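Local coordinates for putative uncharacterized protein PH0186 (Pyrococcus horikoshii, PDB 2ZTS) that binds ADP and magnesium at the interfaces of a six-chain KaiC-like assembly and, as a P-loop protein, probably binds ATP, at residues Arg10-Gly15 against Tyr58-Val63; Pro17-Asp20 against Gly26-Glu29; Thr31-Thr36 against Arg221-Thr226; Thr44-Gln49 against Gly201-Asp206. All blocks are in the same frame, centred on the assembly; numbering follows the deposited sequence.

Contact 1: residues Arg10-Gly15 against Tyr58-Val63; sequences RRVKSG and YGEPGV
The backbones of Arg10-Gly15 and Tyr58-Val63 come nearest at Lys13 and Tyr58, whose CA atoms are still 8.0 Å apart, and no hydrogen bond spans the gap. In this KaiC-like P-loop fold the contact sets the strand 11-12 region against the turn between helix 43-58 and strand 62-66, where Gly59 leaves the helix with a positive phi of 63°. CB of Lys13 lies over one face of the Tyr58 ring, 3.8 Å from its centroid and 25° off the normal, a CH-pi contact shifted toward the rim, where CB is 3.5 Å from CZ. Gly15 CA comes up to the ring edge instead, 4.1 Å from Tyr58 CE2. Beyond CG the lysine chain bends (chi2 -90°) and carries NZ away to a salt bridge with Asp20. Were Tyr58 replaced by an alanine, a gap would probably open beside Lys13 CB and Gly15 CA where the ring lay, leaving the lysine stem without its aromatic cover. Arg138 of strand 138-142 reaches both segments, with NH1 hydrogen-bonded to Lys13 O and NH2 paired with Glu60 OE1. That same Glu60 OE1 rests 3.7 Å from Val12 CG1.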
loop_
_atom_site.group_PDB
_atom_site.type_symbol
_atom_site.label_atom_id
_atom_site.label_comp_id
_atom_site.label_asym_id
_atom_site.label_seq_id
_atom_site.Cartn_x
_atom_site.Cartn_y
_atom_site.Cartn_z
ATOM N N ARG C 10 34.448 -21.951 15.852
ATOM C CA ARG C 10 33.782 -23.118 16.459
ATOM C C ARG C 10 32.345 -23.185 15.911
ATOM O O ARG C 10 31.645 -22.182 15.951
ATOM C CB ARG C 10 33.706 -22.951 18.004
ATOM C CG ARG C 10 34.459 -23.975 18.913
ATOM C CD ARG C 10 35.468 -23.309 19.944
ATOM N NE ARG C 10 34.812 -22.449 20.960
ATOM C CZ ARG C 10 35.267 -21.258 21.428
ATOM N NH1 ARG C 10 36.426 -20.738 21.025
ATOM N NH2 ARG C 10 34.543 -20.578 22.325
ATOM N N ARG C 11 31.916 -24.363 15.456
ATOM C CA ARG C 11 30.631 -24.534 14.799
ATOM C C ARG C 11 29.633 -25.460 15.519
ATOM O O ARG C 11 29.916 -26.585 15.929
ATOM C CB ARG C 11 30.834 -24.965 13.334
ATOM C CG ARG C 11 31.337 -23.785 12.496
ATOM C CD ARG C 11 31.405 -24.015 11.036
ATOM N NE ARG C 11 32.070 -22.879 10.373
ATOM C CZ ARG C 11 31.471 -21.775 9.959
ATOM N NH1 ARG C 11 30.159 -21.600 10.120
ATOM N NH2 ARG C 11 32.176 -20.828 9.374
ATOM N N VAL C 12 28.400 -24.980 15.603
ATOM C CA VAL C 12 27.355 -25.692 16.288
ATOM C C VAL C 12 26.586 -26.461 15.218
ATOM O O VAL C 12 26.017 -25.859 14.322
ATOM C CB VAL C 12 26.538 -24.667 17.072
ATOM C CG1 VAL C 12 25.303 -25.302 17.780
ATOM C CG2 VAL C 12 27.483 -23.931 18.033
ATOM N N LYS C 13 26.593 -27.782 15.305
ATOM C CA LYS C 13 25.890 -28.659 14.348
ATOM C C LYS C 13 24.377 -28.506 14.480
ATOM O O LYS C 13 23.848 -28.543 15.577
ATOM C CB LYS C 13 26.236 -30.122 14.570
ATOM C CG LYS C 13 27.783 -30.433 14.501
ATOM C CD LYS C 13 28.253 -30.784 13.127
ATOM C CE LYS C 13 27.795 -32.172 12.590
ATOM N NZ LYS C 13 27.443 -32.097 11.047
ATOM N N SER C 14 23.696 -28.353 13.359
ATOM C CA SER C 14 22.345 -27.810 13.389
ATOM C C SER C 14 21.421 -28.864 13.913
ATOM O O SER C 14 20.464 -28.576 14.555
ATOM C CB SER C 14 21.868 -27.399 11.993
ATOM O OG SER C 14 21.744 -28.525 11.167
ATOM N N GLY C 15 21.731 -30.099 13.623
ATOM C CA GLY C 15 20.810 -31.175 13.900
ATOM C C GLY C 15 19.942 -31.571 12.730
ATOM O O GLY C 15 19.134 -32.486 12.866
ATOM N N TYR C 58 24.379 -34.517 20.191
ATOM C CA TYR C 58 25.626 -33.787 20.482
ATOM C C TYR C 58 25.805 -33.432 21.943
ATOM O O TYR C 58 26.749 -32.758 22.266
ATOM C CB TYR C 58 25.736 -32.503 19.626
ATOM C CG TYR C 58 25.426 -32.725 18.171
ATOM C CD1 TYR C 58 26.233 -33.545 17.396
ATOM C CD2 TYR C 58 24.302 -32.135 17.563
ATOM C CE1 TYR C 58 25.961 -33.795 16.061
ATOM C CE2 TYR C 58 24.003 -32.371 16.193
ATOM C CZ TYR C 58 24.853 -33.201 15.461
ATOM O OH TYR C 58 24.606 -33.471 14.166
ATOM N N GLY C 59 24.898 -33.845 22.824
ATOM C CA GLY C 59 25.062 -33.631 24.252
ATOM C C GLY C 59 25.095 -32.194 24.731
ATOM O O GLY C 59 25.570 -31.948 25.835
ATOM N N GLU C 60 24.613 -31.231 23.927
ATOM C CA GLU C 60 24.589 -29.824 24.333
ATOM C C GLU C 60 23.216 -29.486 24.936
ATOM O O GLU C 60 22.175 -29.751 24.331
ATOM C CB GLU C 60 24.923 -28.904 23.136
ATOM C CG GLU C 60 26.131 -29.354 22.269
ATOM C CD GLU C 60 26.582 -28.336 21.189
ATOM O OE1 GLU C 60 25.749 -27.561 20.637
ATOM O OE2 GLU C 60 27.803 -28.327 20.843
ATOM N N PRO C 61 23.185 -28.938 26.145
ATOM C CA PRO C 61 21.892 -28.588 26.759
ATOM C C PRO C 61 21.224 -27.444 26.008
ATOM O O PRO C 61 21.941 -26.574 25.528
ATOM C CB PRO C 61 22.259 -28.157 28.195
ATOM C CG PRO C 61 23.734 -28.657 28.419
ATOM C CD PRO C 61 24.340 -28.667 27.028
ATOM N N GLY C 62 19.897 -27.451 25.921
ATOM C CA GLY C 62 19.139 -26.440 25.210
ATOM C C GLY C 62 17.876 -25.947 25.876
ATOM O O GLY C 62 17.184 -26.673 26.595
ATOM N N VAL C 63 17.579 -24.674 25.660
ATOM C CA VAL C 63 16.368 -24.074 26.151
ATOM C C VAL C 63 15.428 -23.712 24.971
ATOM O O VAL C 63 15.776 -22.922 24.131
ATOM C CB VAL C 63 16.658 -22.846 26.998
ATOM C CG1 VAL C 63 15.381 -22.228 27.467
ATOM C CG2 VAL C 63 17.563 -23.200 28.196
#

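Contact 2: residues Pro17-Asp20 against Gly26-Glu29; sequences PGFD and GFPE
Phe19 and Phe27 make the tightly packed part of this contact, CE2 of Phe19 meeting CZ of Phe27 at 4.0 Å. The two side chains cross at about a right angle. For the Phe19 ring the approach is at the edge, since Phe27 CZ lies near its plane. A chi1 of -167°, which sets CG of Phe19 trans to its own amide nitrogen, carries CE2 to Phe27 CZ. Ile203 of strand 201-209 touches both rings, while Val218 adds to the Phe19 side and Met223 to the Phe27 side, so the pair is embedded between the loop and the large central sheet.

The backbones are closest at Asp20 and Gly26, with CA atoms 4.8 Å apart, yet Asp20 O and Gly26 N, at 3.9 Å, make no hydrogen bond. Strand 27-28 finds its antiparallel partner in strand 11-12, forming a small two-stranded sheet whose connection contains both Phe19 and Asp20. OD1 of Asp20 stands 4.0 Å from Gly26 CA, at a residue whose backbone angles call for glycine.

The ends are looser. Pro17 is exposed and makes no contact with Gly26-Glu29, and Glu29 is partly exposed, its carbonyl O hydrogen-bonded to NH2 of Arg76 of the second subunit. The chemistry thus divides in two: carbon-to-carbon packing toward the sheet, and a buried Asp20 carboxylate whose charge is met by Lys13 through OD2 while Ser14 OG holds OD1, which would favour its ionised form.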
loop_
_atom_site.group_PDB
_atom_site.type_symbol
_atom_site.label_atom_id
_atom_site.label_comp_id
_atom_site.label_asym_id
_atom_site.label_seq_id
_atom_site.Cartn_x
_atom_site.Cartn_y
_atom_site.Cartn_z
ATOM N N PRO C 17 19.756 -33.033 8.982
ATOM C CA PRO C 17 20.543 -33.720 7.953
ATOM C C PRO C 17 20.462 -32.940 6.688
ATOM O O PRO C 17 19.392 -32.421 6.347
ATOM C CB PRO C 17 19.879 -35.090 7.842
ATOM C CG PRO C 17 19.190 -35.291 9.197
ATOM C CD PRO C 17 18.772 -33.939 9.629
ATOM N N GLY C 18 21.606 -32.795 6.031
ATOM C CA GLY C 18 21.673 -32.066 4.787
ATOM C C GLY C 18 21.967 -30.586 4.905
ATOM O O GLY C 18 22.322 -29.959 3.904
ATOM N N PHE C 19 21.891 -30.036 6.114
ATOM C CA PHE C 19 21.974 -28.602 6.326
ATOM C C PHE C 19 23.349 -28.060 6.643
ATOM O O PHE C 19 23.705 -26.978 6.183
ATOM C CB PHE C 19 21.018 -28.191 7.464
ATOM C CG PHE C 19 20.805 -26.739 7.544
ATOM C CD1 PHE C 19 20.080 -26.084 6.539
ATOM C CD2 PHE C 19 21.314 -26.001 8.597
ATOM C CE1 PHE C 19 19.907 -24.744 6.569
ATOM C CE2 PHE C 19 21.105 -24.652 8.659
ATOM C CZ PHE C 19 20.393 -24.010 7.642
ATOM N N ASP C 20 24.109 -28.759 7.476
ATOM C CA ASP C 20 25.406 -28.232 7.914
ATOM C C ASP C 20 26.319 -27.979 6.741
ATOM O O ASP C 20 27.057 -27.023 6.748
ATOM C CB ASP C 20 26.098 -29.154 8.926
ATOM C CG ASP C 20 25.356 -29.228 10.235
ATOM O OD1 ASP C 20 24.549 -28.314 10.526
ATOM O OD2 ASP C 20 25.509 -30.191 11.028
ATOM N N GLY C 26 28.155 -25.900 10.288
ATOM C CA GLY C 26 27.292 -25.485 11.402
ATOM C C GLY C 26 27.322 -24.014 11.673
ATOM O O GLY C 26 28.017 -23.291 10.961
ATOM N N PHE C 27 26.515 -23.560 12.649
ATOM C CA PHE C 27 26.450 -22.158 13.010
ATOM C C PHE C 27 27.678 -21.728 13.835
ATOM O O PHE C 27 27.978 -22.372 14.853
ATOM C CB PHE C 27 25.228 -21.845 13.877
ATOM C CG PHE C 27 23.934 -22.307 13.327
ATOM C CD1 PHE C 27 23.355 -21.665 12.223
ATOM C CD2 PHE C 27 23.230 -23.333 13.946
ATOM C CE1 PHE C 27 22.107 -22.051 11.740
ATOM C CE2 PHE C 27 21.954 -23.731 13.439
ATOM C CZ PHE C 27 21.419 -23.083 12.319
ATOM N N PRO C 28 28.326 -20.605 13.486
ATOM C CA PRO C 28 29.352 -20.062 14.380
ATOM C C PRO C 28 28.777 -19.948 15.781
ATOM O O PRO C 28 27.688 -19.374 16.004
ATOM C CB PRO C 28 29.671 -18.673 13.803
ATOM C CG PRO C 28 29.248 -18.684 12.388
ATOM C CD PRO C 28 28.147 -19.772 12.270
ATOM N N GLU C 29 29.525 -20.476 16.741
ATOM C CA GLU C 29 29.154 -20.392 18.147
ATOM C C GLU C 29 28.853 -18.958 18.571
ATOM O O GLU C 29 29.569 -18.034 18.248
ATOM C CB GLU C 29 30.300 -21.039 19.010
ATOM C CG GLU C 29 29.981 -21.186 20.481
ATOM C CD GLU C 29 31.063 -21.958 21.278
ATOM O OE1 GLU C 29 32.093 -22.404 20.686
ATOM O OE2 GLU C 29 30.858 -22.133 22.514
#

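Contact 3: residues Thr31-Thr36 against Arg221-Thr226. With ADP (adenosine-5'-diphosphate), chain D.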
loop_
_atom_site.group_PDB
_atom_site.type_symbol
_atom_site.label_atom_id
_atom_site.label_comp_id
_atom_site.label_asym_id
_atom_site.label_seq_id
_atom_site.Cartn_x
_atom_site.Cartn_y
_atom_site.Cartn_z
ATOM N N THR C 31 26.182 -17.147 17.647
ATOM C CA THR C 31 25.342 -16.394 16.641
ATOM C C THR C 31 23.853 -16.363 17.014
ATOM O O THR C 31 23.332 -17.342 17.474
ATOM C CB THR C 31 25.397 -17.085 15.265
ATOM O OG1 THR C 31 26.732 -17.306 14.884
ATOM C CG2 THR C 31 24.902 -16.169 14.175
ATOM N N THR C 32 23.171 -15.243 16.806
ATOM C CA THR C 32 21.695 -15.214 16.766
ATOM C C THR C 32 21.185 -15.319 15.340
ATOM O O THR C 32 21.527 -14.464 14.504
ATOM C CB THR C 32 21.246 -13.946 17.368
ATOM O OG1 THR C 32 21.687 -13.953 18.718
ATOM C CG2 THR C 32 19.639 -13.851 17.442
ATOM N N VAL C 33 20.445 -16.381 15.039
ATOM C CA VAL C 33 19.915 -16.694 13.702
ATOM C C VAL C 33 18.422 -16.447 13.697
ATOM O O VAL C 33 17.720 -16.965 14.563
ATOM C CB VAL C 33 20.142 -18.137 13.362
ATOM C CG1 VAL C 33 19.662 -18.486 11.948
ATOM C CG2 VAL C 33 21.674 -18.471 13.488
ATOM N N LEU C 34 17.969 -15.646 12.736
ATOM C CA LEU C 34 16.581 -15.374 12.474
ATOM C C LEU C 34 16.129 -16.407 11.485
ATOM O O LEU C 34 16.634 -16.505 10.362
ATOM C CB LEU C 34 16.383 -13.969 11.895
ATOM C CG LEU C 34 14.903 -13.574 11.787
ATOM C CD1 LEU C 34 14.232 -13.378 13.157
ATOM C CD2 LEU C 34 14.709 -12.355 10.936
ATOM N N LEU C 35 15.202 -17.238 11.944
ATOM C CA LEU C 35 14.523 -18.211 11.132
ATOM C C LEU C 35 13.114 -17.612 10.773
ATOM O O LEU C 35 12.255 -17.381 11.671
ATOM C CB LEU C 35 14.430 -19.502 11.911
ATOM C CG LEU C 35 13.653 -20.576 11.174
ATOM C CD1 LEU C 35 14.384 -21.014 9.886
ATOM C CD2 LEU C 35 13.398 -21.743 12.048
ATOM N N THR C 36 12.899 -17.347 9.479
ATOM C CA THR C 36 11.696 -16.646 8.994
ATOM C C THR C 36 11.014 -17.421 7.871
ATOM O O THR C 36 11.631 -18.209 7.193
ATOM C CB THR C 36 12.053 -15.188 8.598
ATOM O OG1 THR C 36 10.871 -14.459 8.206
ATOM C CG2 THR C 36 13.024 -15.092 7.401
ATOM N N ARG C 221 20.147 -16.826 3.604
ATOM C CA ARG C 221 20.166 -15.469 3.075
ATOM C C ARG C 221 21.394 -14.737 3.603
ATOM O O ARG C 221 22.028 -13.995 2.881
ATOM C CB ARG C 221 18.839 -14.805 3.484
ATOM C CG ARG C 221 18.638 -13.351 3.275
ATOM C CD ARG C 221 18.657 -12.859 1.793
ATOM N NE ARG C 221 17.383 -12.262 1.441
ATOM C CZ ARG C 221 17.140 -10.959 1.295
ATOM N NH1 ARG C 221 18.089 -10.014 1.447
ATOM N NH2 ARG C 221 15.895 -10.595 0.990
ATOM N N LYS C 222 21.765 -15.035 4.849
ATOM C CA LYS C 222 22.834 -14.358 5.571
ATOM C C LYS C 222 23.384 -15.319 6.632
ATOM O O LYS C 222 22.621 -16.002 7.327
ATOM C CB LYS C 222 22.305 -13.111 6.269
ATOM C CG LYS C 222 23.354 -12.297 6.965
ATOM C CD LYS C 222 22.792 -11.016 7.601
ATOM C CE LYS C 222 23.849 -10.440 8.516
ATOM N NZ LYS C 222 23.845 -9.000 8.662
HETATM N N MSE C 223 24.699 -15.414 6.744
HETATM C CA MSE C 223 25.273 -16.116 7.911
HETATM C C MSE C 223 26.647 -15.551 8.162
HETATM O O MSE C 223 27.514 -15.682 7.317
HETATM C CB MSE C 223 25.370 -17.612 7.673
HETATM C CG MSE C 223 25.870 -18.445 8.880
HETATM SE SE MSE C 223 24.561 -18.328 10.376
HETATM C CE MSE C 223 22.971 -19.046 9.382
ATOM N N ARG C 224 26.846 -14.932 9.315
ATOM C CA ARG C 224 28.113 -14.285 9.580
ATOM C C ARG C 224 29.250 -15.316 9.613
ATOM O O ARG C 224 29.023 -16.489 9.865
ATOM C CB ARG C 224 28.051 -13.489 10.882
ATOM C CG ARG C 224 28.046 -14.365 12.176
ATOM C CD ARG C 224 28.800 -13.716 13.359
ATOM N NE ARG C 224 28.705 -14.562 14.552
ATOM C CZ ARG C 224 28.911 -14.181 15.817
ATOM N NH1 ARG C 224 29.315 -12.951 16.117
ATOM N NH2 ARG C 224 28.745 -15.080 16.784
ATOM N N GLU C 225 30.450 -14.857 9.278
ATOM C CA GLU C 225 31.678 -15.667 9.332
ATOM C C GLU C 225 31.590 -16.920 8.490
ATOM O O GLU C 225 32.239 -17.891 8.787
ATOM C CB GLU C 225 32.030 -16.069 10.796
ATOM C CG GLU C 225 32.221 -14.914 11.767
ATOM C CD GLU C 225 32.292 -15.330 13.258
ATOM O OE1 GLU C 225 31.247 -15.245 13.962
ATOM O OE2 GLU C 225 33.410 -15.702 13.758
ATOM N N THR C 226 30.770 -16.937 7.452
ATOM C CA THR C 226 30.579 -18.164 6.721
ATOM C C THR C 226 30.388 -17.900 5.247
ATOM O O THR C 226 29.547 -17.103 4.884
ATOM C CB THR C 226 29.307 -18.874 7.248
ATOM O OG1 THR C 226 29.332 -18.949 8.671
ATOM C CG2 THR C 226 29.272 -20.323 6.824
HETATM P PB ADP D . 24.821 -6.736 5.460
HETATM O O1B ADP D . 24.237 -5.956 4.316
HETATM O O2B ADP D . 23.712 -7.446 6.233
HETATM O O3B ADP D . 25.424 -5.737 6.407
HETATM P PA ADP D . 27.204 -8.290 5.565
HETATM O O1A ADP D . 28.269 -7.328 5.108
HETATM O O2A ADP D . 26.887 -8.337 7.038
HETATM O O3A ADP D . 25.764 -7.885 4.864
HETATM O "O5'" ADP D . 27.561 -9.635 4.803
HETATM C "C5'" ADP D . 27.677 -10.833 5.494
HETATM C "C4'" ADP D . 27.709 -11.917 4.450
HETATM O "O4'" ADP D . 28.991 -12.039 3.873
HETATM C "C3'" ADP D . 27.310 -13.256 5.037
HETATM O "O3'" ADP D . 25.933 -13.357 4.933
HETATM C "C2'" ADP D . 28.044 -14.192 4.137
HETATM O "O2'" ADP D . 27.331 -14.526 2.997
HETATM C "C1'" ADP D . 29.267 -13.409 3.693
HETATM N N9 ADP D . 30.403 -13.784 4.539
HETATM C C8 ADP D . 30.593 -13.461 5.869
HETATM N N7 ADP D . 31.780 -13.988 6.266
HETATM C C5 ADP D . 32.311 -14.644 5.212
HETATM C C6 ADP D . 33.500 -15.345 5.105
HETATM N N6 ADP D . 34.404 -15.171 6.067
HETATM N N1 ADP D . 33.810 -15.885 3.877
HETATM C C2 ADP D . 32.932 -15.741 2.788
HETATM N N3 ADP D . 31.726 -15.040 2.908
HETATM C C4 ADP D . 31.455 -14.512 4.113
#
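Thr31 OG1 is held from two directions: Arg224 NE donates a weak hydrogen bond to it at 3.4 Å, with an N-H...acceptor angle of 144°, and the hydroxyl is also hydrogen-bonded to Pro28 O. It meets the guanidinium at its edge, near the plane, as the two side chains slide past each other in opposite directions. Glu225 OE1 lies 2.7 Å from the same Arg224 NE but well out of the guanidinium plane, so that pair is a salt bridge of charges alone; Arg224 NH1 turns to Glu77 of the second subunit. On the apolar side CE of Met223, modelled as selenomethionine, packs against Val33 CG1 at 4.2 Å.

Strand 32-36 belongs to the core of the KaiC-like sheet, and strand 201-209 separates it from strand 214-223. A classic beta bulge sets Arg221 and Lys222 together opposite Val202 just before the strand ends in a type II turn, Met223 to Thr226. The strand end reaches an ADP held by the P-loop of the second subunit. Lys222 stays extended through its first three torsions (chi1 -176°) and bends only at chi4, so that NZ donates to the beta-phosphate O2B of ADP at 2.9 Å. Shortening Lys222 to an alanine is likely to leave that phosphate oxygen without its cross-subunit positive partner. Met223 N donates to the ribose O3' of ADP at 3.0 Å and 150°. In the turn, Thr226 OG1 donates to Arg224 O at 2.8 Å.

Contact 4: residues Thr44-Gln49 against Gly201-Asp206. With MG (magnesium ion), chain I; ADP (adenosine-5'-diphosphate), chain H.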
loop_
_atom_site.group_PDB
_atom_site.type_symbol
_atom_site.label_atom_id
_atom_site.label_comp_id
_atom_site.label_asym_id
_atom_site.label_seq_id
_atom_site.Cartn_x
_atom_site.Cartn_y
_atom_site.Cartn_z
ATOM N N THR C 44 8.809 -23.862 13.667
ATOM C CA THR C 44 8.775 -24.548 14.942
ATOM C C THR C 44 9.525 -25.883 14.968
ATOM O O THR C 44 10.298 -26.147 15.882
ATOM C CB THR C 44 7.331 -24.677 15.366
ATOM O OG1 THR C 44 6.894 -23.398 15.770
ATOM C CG2 THR C 44 7.138 -25.521 16.648
ATOM N N THR C 45 9.310 -26.678 13.947
ATOM C CA THR C 45 9.910 -27.964 13.735
ATOM C C THR C 45 11.433 -27.919 13.652
ATOM O O THR C 45 12.132 -28.641 14.350
ATOM C CB THR C 45 9.293 -28.575 12.458
ATOM O OG1 THR C 45 7.912 -28.829 12.747
ATOM C CG2 THR C 45 9.840 -29.952 12.158
ATOM N N PHE C 46 11.919 -27.056 12.785
ATOM C CA PHE C 46 13.334 -26.780 12.575
ATOM C C PHE C 46 13.994 -26.295 13.903
ATOM O O PHE C 46 15.016 -26.823 14.312
ATOM C CB PHE C 46 13.394 -25.714 11.513
ATOM C CG PHE C 46 14.739 -25.408 11.024
ATOM C CD1 PHE C 46 15.109 -25.770 9.762
ATOM C CD2 PHE C 46 15.649 -24.744 11.844
ATOM C CE1 PHE C 46 16.371 -25.476 9.308
ATOM C CE2 PHE C 46 16.935 -24.442 11.390
ATOM C CZ PHE C 46 17.297 -24.788 10.137
ATOM N N ALA C 47 13.361 -25.358 14.610
ATOM C CA ALA C 47 13.836 -24.896 15.938
ATOM C C ALA C 47 13.843 -25.987 17.023
ATOM O O ALA C 47 14.792 -26.056 17.844
ATOM C CB ALA C 47 13.043 -23.751 16.414
ATOM N N ALA C 48 12.857 -26.877 16.980
ATOM C CA ALA C 48 12.759 -27.940 17.946
ATOM C C ALA C 48 13.835 -28.982 17.665
ATOM O O ALA C 48 14.440 -29.504 18.603
ATOM C CB ALA C 48 11.424 -28.545 17.937
ATOM N N GLN C 49 14.051 -29.271 16.385
ATOM C CA GLN C 49 15.043 -30.225 15.969
ATOM C C GLN C 49 16.436 -29.791 16.428
ATOM O O GLN C 49 17.240 -30.610 16.921
ATOM C CB GLN C 49 15.000 -30.396 14.442
ATOM C CG GLN C 49 15.534 -31.724 13.923
ATOM C CD GLN C 49 15.073 -32.005 12.495
ATOM O OE1 GLN C 49 13.967 -31.625 12.136
ATOM N NE2 GLN C 49 15.935 -32.621 11.672
ATOM N N GLY C 201 22.620 -14.042 11.404
ATOM C CA GLY C 201 22.278 -15.077 10.427
ATOM C C GLY C 201 20.791 -14.950 10.065
ATOM O O GLY C 201 20.010 -14.638 10.960
ATOM N N VAL C 202 20.409 -15.222 8.808
ATOM C CA VAL C 202 18.986 -15.328 8.410
ATOM C C VAL C 202 18.731 -16.521 7.503
ATOM O O VAL C 202 19.422 -16.700 6.489
ATOM C CB VAL C 202 18.510 -14.073 7.667
ATOM C CG1 VAL C 202 17.067 -14.210 7.242
ATOM C CG2 VAL C 202 18.737 -12.859 8.520
ATOM N N ILE C 203 17.772 -17.338 7.891
ATOM C CA ILE C 203 17.346 -18.508 7.162
ATOM C C ILE C 203 15.865 -18.309 6.808
ATOM O O ILE C 203 15.049 -18.046 7.703
ATOM C CB ILE C 203 17.505 -19.802 8.041
ATOM C CG1 ILE C 203 18.973 -19.966 8.446
ATOM C CG2 ILE C 203 17.086 -20.996 7.218
ATOM C CD1 ILE C 203 19.190 -20.943 9.557
ATOM N N VAL C 204 15.548 -18.490 5.523
ATOM C CA VAL C 204 14.172 -18.453 5.018
ATOM C C VAL C 204 13.663 -19.835 4.672
ATOM O O VAL C 204 14.301 -20.569 3.961
ATOM C CB VAL C 204 14.065 -17.559 3.755
ATOM C CG1 VAL C 204 12.604 -17.400 3.280
ATOM C CG2 VAL C 204 14.727 -16.239 4.005
ATOM N N LEU C 205 12.507 -20.170 5.194
ATOM C CA LEU C 205 11.741 -21.335 4.861
ATOM C C LEU C 205 10.572 -20.864 4.050
ATOM O O LEU C 205 9.909 -19.919 4.427
ATOM C CB LEU C 205 11.209 -21.984 6.125
ATOM C CG LEU C 205 12.195 -22.482 7.177
ATOM C CD1 LEU C 205 11.551 -23.436 8.150
ATOM C CD2 LEU C 205 13.402 -23.135 6.565
ATOM N N ASP C 206 10.297 -21.540 2.957
ATOM C CA ASP C 206 9.268 -21.114 2.013
ATOM C C ASP C 206 8.538 -22.339 1.443
ATOM O O ASP C 206 9.004 -23.487 1.586
ATOM C CB ASP C 206 9.905 -20.358 0.843
ATOM C CG ASP C 206 8.983 -19.289 0.262
ATOM O OD1 ASP C 206 7.808 -19.170 0.728
ATOM O OD2 ASP C 206 9.370 -18.526 -0.670
HETATM MG MG MG I . 5.247 -22.375 14.675
HETATM P PB ADP H . 5.423 -23.077 11.389
HETATM O O1B ADP H . 6.304 -22.498 10.367
HETATM O O2B ADP H . 3.994 -22.523 11.321
HETATM O O3B ADP H . 5.991 -22.932 12.847
HETATM P PA ADP H . 5.533 -25.975 11.792
HETATM O O1A ADP H . 6.988 -26.276 12.215
HETATM O O2A ADP H . 4.564 -25.963 12.951
HETATM O O3A ADP H . 5.406 -24.627 10.893
HETATM O "O5'" ADP H . 5.207 -27.064 10.682
HETATM C "C5'" ADP H . 4.179 -27.991 10.818
HETATM C "C4'" ADP H . 4.053 -28.845 9.579
HETATM O "O4'" ADP H . 4.893 -29.975 9.536
HETATM C "C3'" ADP H . 2.625 -29.336 9.442
HETATM O "O3'" ADP H . 1.847 -28.250 8.935
HETATM C "C2'" ADP H . 2.801 -30.561 8.567
HETATM O "O2'" ADP H . 2.826 -30.243 7.220
HETATM C "C1'" ADP H . 4.197 -31.075 8.938
HETATM N N9 ADP H . 4.176 -32.136 9.958
HETATM C C8 ADP H . 3.809 -32.003 11.292
HETATM N N7 ADP H . 3.962 -33.193 11.909
HETATM C C5 ADP H . 4.370 -34.094 10.971
HETATM C C6 ADP H . 4.680 -35.450 11.033
HETATM N N6 ADP H . 4.857 -36.063 12.213
HETATM N N1 ADP H . 5.120 -36.091 9.873
HETATM C C2 ADP H . 5.247 -35.396 8.681
HETATM N N3 ADP H . 4.947 -34.031 8.624
HETATM C C4 ADP H . 4.520 -33.420 9.747
HETATM O O HOH W 1 4.218 -24.201 14.736
HETATM O O HOH W 2 3.984 -21.083 13.632
HETATM O O HOH W 3 4.337 -21.955 16.440
HETATM O O HOH W 4 6.472 -20.693 14.829
#
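Phe46 meets strand 201-209 through two carbons: its ring tip CZ is 4.3 Å from Ile203 CD1, and its CB is 4.5 Å from Leu205 CD1. With CG anti to the backbone N (chi1 -172°), the ring reaches from helix 43-58 to the sheet, and both aliphatic chains approach it obliquely. No hydrogen bond crosses between the segments. Around this first shell, Leu35 of strand 32-36 touches all three residues, and Ile16 and Ile242 pack on Phe46, whose ring also meets Phe19 edge-to-face.

Farther out, the start of the same helix is a nucleotide site, the Walker A P-loop leading into its helix. Thr44 OG1 binds the magnesium ion at 2.2 Å, and O3B of ADP binds it at 2.0 Å. Four waters complete an octahedron, in which water 2 stands opposite the threonine oxygen. Asp142 OD1 is hydrogen-bonded to Thr44 OG1 and so holds this metal ligand from a second shell. Backbone amides point at the phosphates: Thr44 N donates to O3B of ADP at 3.1 Å and 166°, while O1A of ADP is gripped twice by Thr45, through N at 2.9 Å and OG1 at 2.8 Å. Lys222 of the third subunit reaches the same ADP.

The chemistry implies a division of labour along one helix. An apolar face, centred on Phe46, seats it on the sheet, and its N-terminal amides, with the metal ion, would offset much of the diphosphate's negative charge.

From the N terminus, Arg10-Gly15 opens contact 1, and contact 2 closes a short loop at Gly26-Glu29, nested inside it; strands 11-12 and 27-28 join the two in one small sheet. Thr31-Thr36 then opens contact 3 and Thr44-Gln49 opens contact 4, before contact 1 closes at Tyr58-Val63; contact 1 therefore crosses both. Contact 4 closes at Gly201-Asp206, nested within contact 3, which closes last at Arg221-Thr226. In the central sheet strand 201-209 lies between 32-36 and 214-223, and Ile203 touches contact 2 as well. Arg11 also reaches the turn of contact 3, tying the N-terminal ribbon to the turn after strand 214-223, which faces the second subunit.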